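Long-range contact in transcriptional activator of comK gene (Bacillus halodurans, PDB 2HQB), which probably activates transcription of the competence gene comK and, as a BMP-family lipoprotein, resembles the substrate-binding proteins of ABC transporters: residues V97-A111 with L246-V260. Numbering follows the deposited sequence.
Sequences VKGENITSLHFEGYA and LESGNLYYDFQDGVV
Asn250 OD1 is gripped by two donors: the backbone N of Val97 lies in its carbonyl plane on a lone pair, 2.7 Å away, while Ser104 OG donates to it from 3.0 Å, tilted from that plane. Ser104 OG in turn accepts from His106 NE2 at 2.8 Å, a bond that, with the stack on Tyr252, probably restrains the imidazole's rotation. With CG anti to its carbonyl carbon (chi1 -54°), His106 lies flat against Tyr252 in an offset stack, centroids 4.4 Å apart and planes at 9°, the phenol OH over the imidazole centre. Replacing His106 by alanine would probably leave Ser104 OG without this donor and one face of the Tyr252 ring without its stacking partner. Strands 102-107 and 249-253 run parallel here, the latter at the edge of the parallel sheet in one lobe of this periplasmic-binding-protein fold; Tyr253 N donates to His106 O at 2.8 Å. On the other sheet face, Thr103 OG1 donates to Glu247 O (2.7 Å) and is also hydrogen-bonded to His89 NE2 on the neighbouring strand 89-93, and Leu105 CD2 meets Tyr253 CE1 obliquely, beside helix 230-240. Farther along, the Phe107 ring turns its edge to Val260 CG2, where the chain enters the second sheet.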
loop_
_atom_site.group_PDB
_atom_site.type_symbol
_atom_site.label_atom_id
_atom_site.label_comp_id
_atom_site.label_asym_id
_atom_site.label_seq_id
_atom_site.Cartn_x
_atom_site.Cartn_y
_atom_site.Cartn_z
ATOM N N VAL A 97 -8.957 -15.422 4.747
ATOM C CA VAL A 97 -10.371 -15.773 4.892
ATOM C C VAL A 97 -10.816 -17.005 4.066
ATOM O O VAL A 97 -10.255 -17.276 3.000
ATOM C CB VAL A 97 -11.197 -14.481 4.575
ATOM C CG1 VAL A 97 -11.982 -14.602 3.273
ATOM C CG2 VAL A 97 -12.054 -14.150 5.746
ATOM N N LYS A 98 -11.774 -17.780 4.578
ATOM C CA LYS A 98 -12.273 -18.961 3.847
ATOM C C LYS A 98 -13.802 -18.960 3.909
ATOM O O LYS A 98 -14.405 -18.886 4.987
ATOM C CB LYS A 98 -11.744 -20.282 4.448
ATOM C CG LYS A 98 -12.779 -20.976 5.353
ATOM C CD LYS A 98 -12.222 -22.046 6.292
ATOM C CE LYS A 98 -13.277 -22.449 7.329
ATOM N NZ LYS A 98 -12.670 -23.005 8.567
ATOM N N GLY A 99 -14.449 -19.033 2.764
ATOM C CA GLY A 99 -15.888 -19.029 2.814
ATOM C C GLY A 99 -16.460 -18.505 1.532
ATOM O O GLY A 99 -15.737 -18.225 0.568
ATOM N N GLU A 100 -17.773 -18.360 1.510
ATOM C CA GLU A 100 -18.366 -17.902 0.298
ATOM C C GLU A 100 -18.714 -16.444 0.270
ATOM O O GLU A 100 -18.440 -15.799 -0.723
ATOM C CB GLU A 100 -19.573 -18.749 -0.049
ATOM C CG GLU A 100 -19.239 -19.885 -1.001
ATOM C CD GLU A 100 -20.105 -19.831 -2.252
ATOM O OE1 GLU A 100 -21.353 -19.911 -2.107
ATOM O OE2 GLU A 100 -19.544 -19.701 -3.373
ATOM N N ASN A 101 -19.300 -15.886 1.319
ATOM C CA ASN A 101 -19.630 -14.458 1.261
ATOM C C ASN A 101 -18.559 -13.611 1.978
ATOM O O ASN A 101 -18.860 -12.575 2.571
ATOM C CB ASN A 101 -20.965 -14.241 1.922
ATOM C CG ASN A 101 -20.928 -14.646 3.332
ATOM O OD1 ASN A 101 -20.033 -15.388 3.711
ATOM N ND2 ASN A 101 -21.884 -14.181 4.136
ATOM N N ILE A 102 -17.312 -14.065 1.907
ATOM C CA ILE A 102 -16.203 -13.400 2.556
ATOM C C ILE A 102 -15.001 -13.423 1.622
ATOM O O ILE A 102 -14.695 -14.454 1.037
ATOM C CB ILE A 102 -15.913 -14.102 3.910
ATOM C CG1 ILE A 102 -15.048 -13.227 4.790
ATOM C CG2 ILE A 102 -15.255 -15.435 3.697
ATOM C CD1 ILE A 102 -15.195 -13.607 6.280
ATOM N N THR A 103 -14.351 -12.271 1.477
ATOM C CA THR A 103 -13.181 -12.099 0.625
ATOM C C THR A 103 -12.068 -11.351 1.387
ATOM O O THR A 103 -12.299 -10.832 2.486
ATOM C CB THR A 103 -13.575 -11.273 -0.593
ATOM O OG1 THR A 103 -14.616 -11.957 -1.285
ATOM C CG2 THR A 103 -12.392 -11.039 -1.548
ATOM N N SER A 104 -10.859 -11.312 0.831
ATOM C CA SER A 104 -9.760 -10.566 1.457
ATOM C C SER A 104 -8.906 -9.987 0.345
ATOM O O SER A 104 -8.669 -10.616 -0.679
ATOM C CB SER A 104 -8.890 -11.428 2.378
ATOM O OG SER A 104 -7.880 -12.110 1.666
ATOM N N LEU A 105 -8.445 -8.771 0.558
ATOM C CA LEU A 105 -7.658 -8.100 -0.443
ATOM C C LEU A 105 -6.211 -7.944 0.001
ATOM O O LEU A 105 -5.950 -7.635 1.171
ATOM C CB LEU A 105 -8.286 -6.730 -0.700
ATOM C CG LEU A 105 -9.778 -6.805 -1.000
ATOM C CD1 LEU A 105 -10.352 -5.430 -1.050
ATOM C CD2 LEU A 105 -9.982 -7.499 -2.330
ATOM N N HIS A 106 -5.286 -8.134 -0.935
ATOM C CA HIS A 106 -3.858 -7.978 -0.659
ATOM C C HIS A 106 -3.120 -7.294 -1.813
ATOM O O HIS A 106 -3.380 -7.564 -2.989
ATOM C CB HIS A 106 -3.211 -9.329 -0.441
ATOM C CG HIS A 106 -3.875 -10.146 0.610
ATOM N ND1 HIS A 106 -3.419 -10.194 1.908
ATOM C CD2 HIS A 106 -4.943 -10.975 0.548
ATOM C CE1 HIS A 106 -4.176 -11.026 2.601
ATOM N NE2 HIS A 106 -5.107 -11.514 1.800
ATOM N N PHE A 107 -2.209 -6.390 -1.481
ATOM C CA PHE A 107 -1.425 -5.728 -2.502
ATOM C C PHE A 107 -0.119 -6.472 -2.584
ATOM O O PHE A 107 0.472 -6.863 -1.570
ATOM C CB PHE A 107 -1.159 -4.274 -2.166
ATOM C CG PHE A 107 -2.279 -3.377 -2.530
ATOM C CD1 PHE A 107 -3.201 -2.971 -1.577
ATOM C CD2 PHE A 107 -2.433 -2.950 -3.828
ATOM C CE1 PHE A 107 -4.277 -2.135 -1.918
ATOM C CE2 PHE A 107 -3.496 -2.119 -4.191
ATOM C CZ PHE A 107 -4.424 -1.707 -3.229
ATOM N N GLU A 108 0.310 -6.685 -3.819
ATOM C CA GLU A 108 1.535 -7.394 -4.084
ATOM C C GLU A 108 2.665 -6.388 -3.913
ATOM O O GLU A 108 2.684 -5.359 -4.578
ATOM C CB GLU A 108 1.463 -7.973 -5.494
ATOM C CG GLU A 108 2.079 -9.356 -5.601
ATOM C CD GLU A 108 1.434 -10.361 -4.666
ATOM O OE1 GLU A 108 0.241 -10.664 -4.868
ATOM O OE2 GLU A 108 2.114 -10.843 -3.733
ATOM N N GLY A 109 3.603 -6.686 -3.016
ATOM C CA GLY A 109 4.685 -5.751 -2.744
ATOM C C GLY A 109 6.053 -5.824 -3.416
ATOM O O GLY A 109 6.654 -4.786 -3.685
ATOM N N TYR A 110 6.563 -7.025 -3.672
ATOM C CA TYR A 110 7.880 -7.177 -4.299
ATOM C C TYR A 110 8.088 -6.325 -5.559
ATOM O O TYR A 110 9.032 -5.537 -5.619
ATOM C CB TYR A 110 8.123 -8.642 -4.634
ATOM C CG TYR A 110 9.515 -8.946 -5.148
ATOM C CD1 TYR A 110 10.591 -9.168 -4.270
ATOM C CD2 TYR A 110 9.765 -8.986 -6.517
ATOM C CE1 TYR A 110 11.884 -9.417 -4.764
ATOM C CE2 TYR A 110 11.041 -9.228 -7.016
ATOM C CZ TYR A 110 12.087 -9.433 -6.149
ATOM O OH TYR A 110 13.330 -9.570 -6.694
ATOM N N ALA A 111 7.215 -6.473 -6.557
ATOM C CA ALA A 111 7.341 -5.711 -7.804
ATOM C C ALA A 111 7.625 -4.241 -7.603
ATOM O O ALA A 111 8.704 -3.745 -7.931
ATOM C CB ALA A 111 6.089 -5.850 -8.641
ATOM N N LEU A 246 -17.836 -11.131 -8.114
ATOM C CA LEU A 246 -16.782 -10.978 -7.097
ATOM C C LEU A 246 -16.473 -12.282 -6.367
ATOM O O LEU A 246 -17.303 -12.807 -5.619
ATOM C CB LEU A 246 -17.120 -9.925 -6.029
ATOM C CG LEU A 246 -16.090 -9.826 -4.854
ATOM C CD1 LEU A 246 -14.774 -9.255 -5.304
ATOM C CD2 LEU A 246 -16.629 -8.948 -3.762
ATOM N N GLU A 247 -15.255 -12.775 -6.564
ATOM C CA GLU A 247 -14.826 -14.004 -5.923
ATOM C C GLU A 247 -14.821 -13.941 -4.413
ATOM O O GLU A 247 -15.081 -12.899 -3.797
ATOM C CB GLU A 247 -13.431 -14.385 -6.371
ATOM C CG GLU A 247 -13.307 -14.486 -7.861
ATOM C CD GLU A 247 -12.069 -15.231 -8.266
ATOM O OE1 GLU A 247 -11.825 -16.310 -7.681
ATOM O OE2 GLU A 247 -11.352 -14.740 -9.167
ATOM N N SER A 248 -14.505 -15.083 -3.822
ATOM C CA SER A 248 -14.442 -15.211 -2.379
ATOM C C SER A 248 -13.032 -15.682 -2.082
ATOM O O SER A 248 -12.309 -16.115 -2.995
ATOM C CB SER A 248 -15.472 -16.227 -1.888
ATOM O OG SER A 248 -15.488 -17.369 -2.725
ATOM N N GLY A 249 -12.645 -15.571 -0.816
ATOM C CA GLY A 249 -11.312 -15.967 -0.425
ATOM C C GLY A 249 -10.299 -14.849 -0.608
ATOM O O GLY A 249 -10.662 -13.700 -0.846
ATOM N N ASN A 250 -9.023 -15.192 -0.526
ATOM C CA ASN A 250 -7.960 -14.218 -0.631
ATOM C C ASN A 250 -7.517 -13.852 -2.035
ATOM O O ASN A 250 -6.980 -14.672 -2.759
ATOM C CB ASN A 250 -6.777 -14.732 0.166
ATOM C CG ASN A 250 -7.212 -15.488 1.415
ATOM O OD1 ASN A 250 -8.038 -15.012 2.201
ATOM N ND2 ASN A 250 -6.659 -16.673 1.599
ATOM N N LEU A 251 -7.719 -12.593 -2.398
ATOM C CA LEU A 251 -7.343 -12.104 -3.707
ATOM C C LEU A 251 -6.066 -11.265 -3.654
ATOM O O LEU A 251 -5.869 -10.508 -2.719
ATOM C CB LEU A 251 -8.492 -11.283 -4.277
ATOM C CG LEU A 251 -9.870 -11.939 -4.122
ATOM C CD1 LEU A 251 -10.822 -11.326 -5.142
ATOM C CD2 LEU A 251 -9.797 -13.447 -4.301
ATOM N N TYR A 252 -5.199 -11.390 -4.657
ATOM C CA TYR A 252 -3.948 -10.626 -4.683
ATOM C C TYR A 252 -3.833 -9.688 -5.864
ATOM O O TYR A 252 -4.058 -10.104 -6.991
ATOM C CB TYR A 252 -2.760 -11.572 -4.668
ATOM C CG TYR A 252 -2.582 -12.214 -3.327
ATOM C CD1 TYR A 252 -3.392 -13.295 -2.929
ATOM C CD2 TYR A 252 -1.671 -11.682 -2.404
ATOM C CE1 TYR A 252 -3.300 -13.828 -1.628
ATOM C CE2 TYR A 252 -1.570 -12.199 -1.110
ATOM C CZ TYR A 252 -2.388 -13.269 -0.718
ATOM O OH TYR A 252 -2.306 -13.736 0.589
ATOM N N TYR A 253 -3.467 -8.427 -5.607
ATOM C CA TYR A 253 -3.359 -7.426 -6.669
ATOM C C TYR A 253 -1.961 -6.852 -6.834
ATOM O O TYR A 253 -1.242 -6.669 -5.853
ATOM C CB TYR A 253 -4.371 -6.325 -6.405
ATOM C CG TYR A 253 -5.773 -6.866 -6.262
ATOM C CD1 TYR A 253 -6.151 -7.609 -5.147
ATOM C CD2 TYR A 253 -6.710 -6.653 -7.246
ATOM C CE1 TYR A 253 -7.437 -8.123 -5.031
ATOM C CE2 TYR A 253 -7.989 -7.155 -7.139
ATOM C CZ TYR A 253 -8.351 -7.888 -6.037
ATOM O OH TYR A 253 -9.629 -8.394 -5.981
ATOM N N ASP A 254 -1.578 -6.561 -8.076
ATOM C CA ASP A 254 -0.227 -6.062 -8.358
ATOM C C ASP A 254 -0.261 -5.161 -9.572
ATOM O O ASP A 254 -1.329 -4.678 -9.948
ATOM C CB ASP A 254 0.698 -7.246 -8.639
ATOM C CG ASP A 254 2.152 -6.930 -8.423
ATOM O OD1 ASP A 254 2.493 -5.740 -8.290
ATOM O OD2 ASP A 254 2.959 -7.886 -8.401
ATOM N N PHE A 255 0.894 -4.935 -10.198
ATOM C CA PHE A 255 0.953 -4.071 -11.390
ATOM C C PHE A 255 0.041 -4.515 -12.526
ATOM O O PHE A 255 -0.486 -3.696 -13.263
ATOM C CB PHE A 255 2.364 -3.994 -11.935
ATOM C CG PHE A 255 3.218 -2.932 -11.294
ATOM C CD1 PHE A 255 4.110 -3.256 -10.274
ATOM C CD2 PHE A 255 3.227 -1.635 -11.796
ATOM C CE1 PHE A 255 5.008 -2.312 -9.781
ATOM C CE2 PHE A 255 4.126 -0.688 -11.301
ATOM C CZ PHE A 255 5.019 -1.030 -10.296
ATOM N N GLN A 256 -0.133 -5.822 -12.660
ATOM C CA GLN A 256 -0.973 -6.385 -13.709
ATOM C C GLN A 256 -2.461 -6.077 -13.499
ATOM O O GLN A 256 -3.201 -5.924 -14.458
ATOM C CB GLN A 256 -0.763 -7.898 -13.771
ATOM C CG GLN A 256 0.658 -8.358 -13.412
ATOM C CD GLN A 256 0.724 -9.053 -12.053
ATOM O OE1 GLN A 256 -0.146 -9.857 -11.724
ATOM N NE2 GLN A 256 1.756 -8.755 -11.269
ATOM N N ASP A 257 -2.903 -5.971 -12.251
ATOM C CA ASP A 257 -4.309 -5.699 -11.982
ATOM C C ASP A 257 -4.639 -4.216 -12.060
ATOM O O ASP A 257 -5.798 -3.839 -11.944
ATOM C CB ASP A 257 -4.709 -6.252 -10.616
ATOM C CG ASP A 257 -4.191 -7.674 -10.377
ATOM O OD1 ASP A 257 -4.700 -8.345 -9.450
ATOM O OD2 ASP A 257 -3.269 -8.125 -11.095
ATOM N N GLY A 258 -3.624 -3.375 -12.253
ATOM C CA GLY A 258 -3.841 -1.927 -12.372
ATOM C C GLY A 258 -4.034 -1.063 -11.122
ATOM O O GLY A 258 -4.389 0.119 -11.211
ATOM N N VAL A 259 -3.786 -1.638 -9.951
ATOM C CA VAL A 259 -3.968 -0.903 -8.731
ATOM C C VAL A 259 -2.660 -0.779 -7.985
ATOM O O VAL A 259 -2.628 -0.584 -6.756
ATOM C CB VAL A 259 -5.036 -1.564 -7.871
ATOM C CG1 VAL A 259 -6.333 -1.550 -8.598
ATOM C CG2 VAL A 259 -4.638 -2.969 -7.543
ATOM N N VAL A 260 -1.578 -0.915 -8.742
ATOM C CA VAL A 260 -0.236 -0.762 -8.195
ATOM C C VAL A 260 0.579 -0.091 -9.269
ATOM O O VAL A 260 0.512 -0.477 -10.438
ATOM C CB VAL A 260 0.433 -2.080 -7.868
ATOM C CG1 VAL A 260 1.896 -1.846 -7.586
ATOM C CG2 VAL A 260 -0.219 -2.696 -6.658
#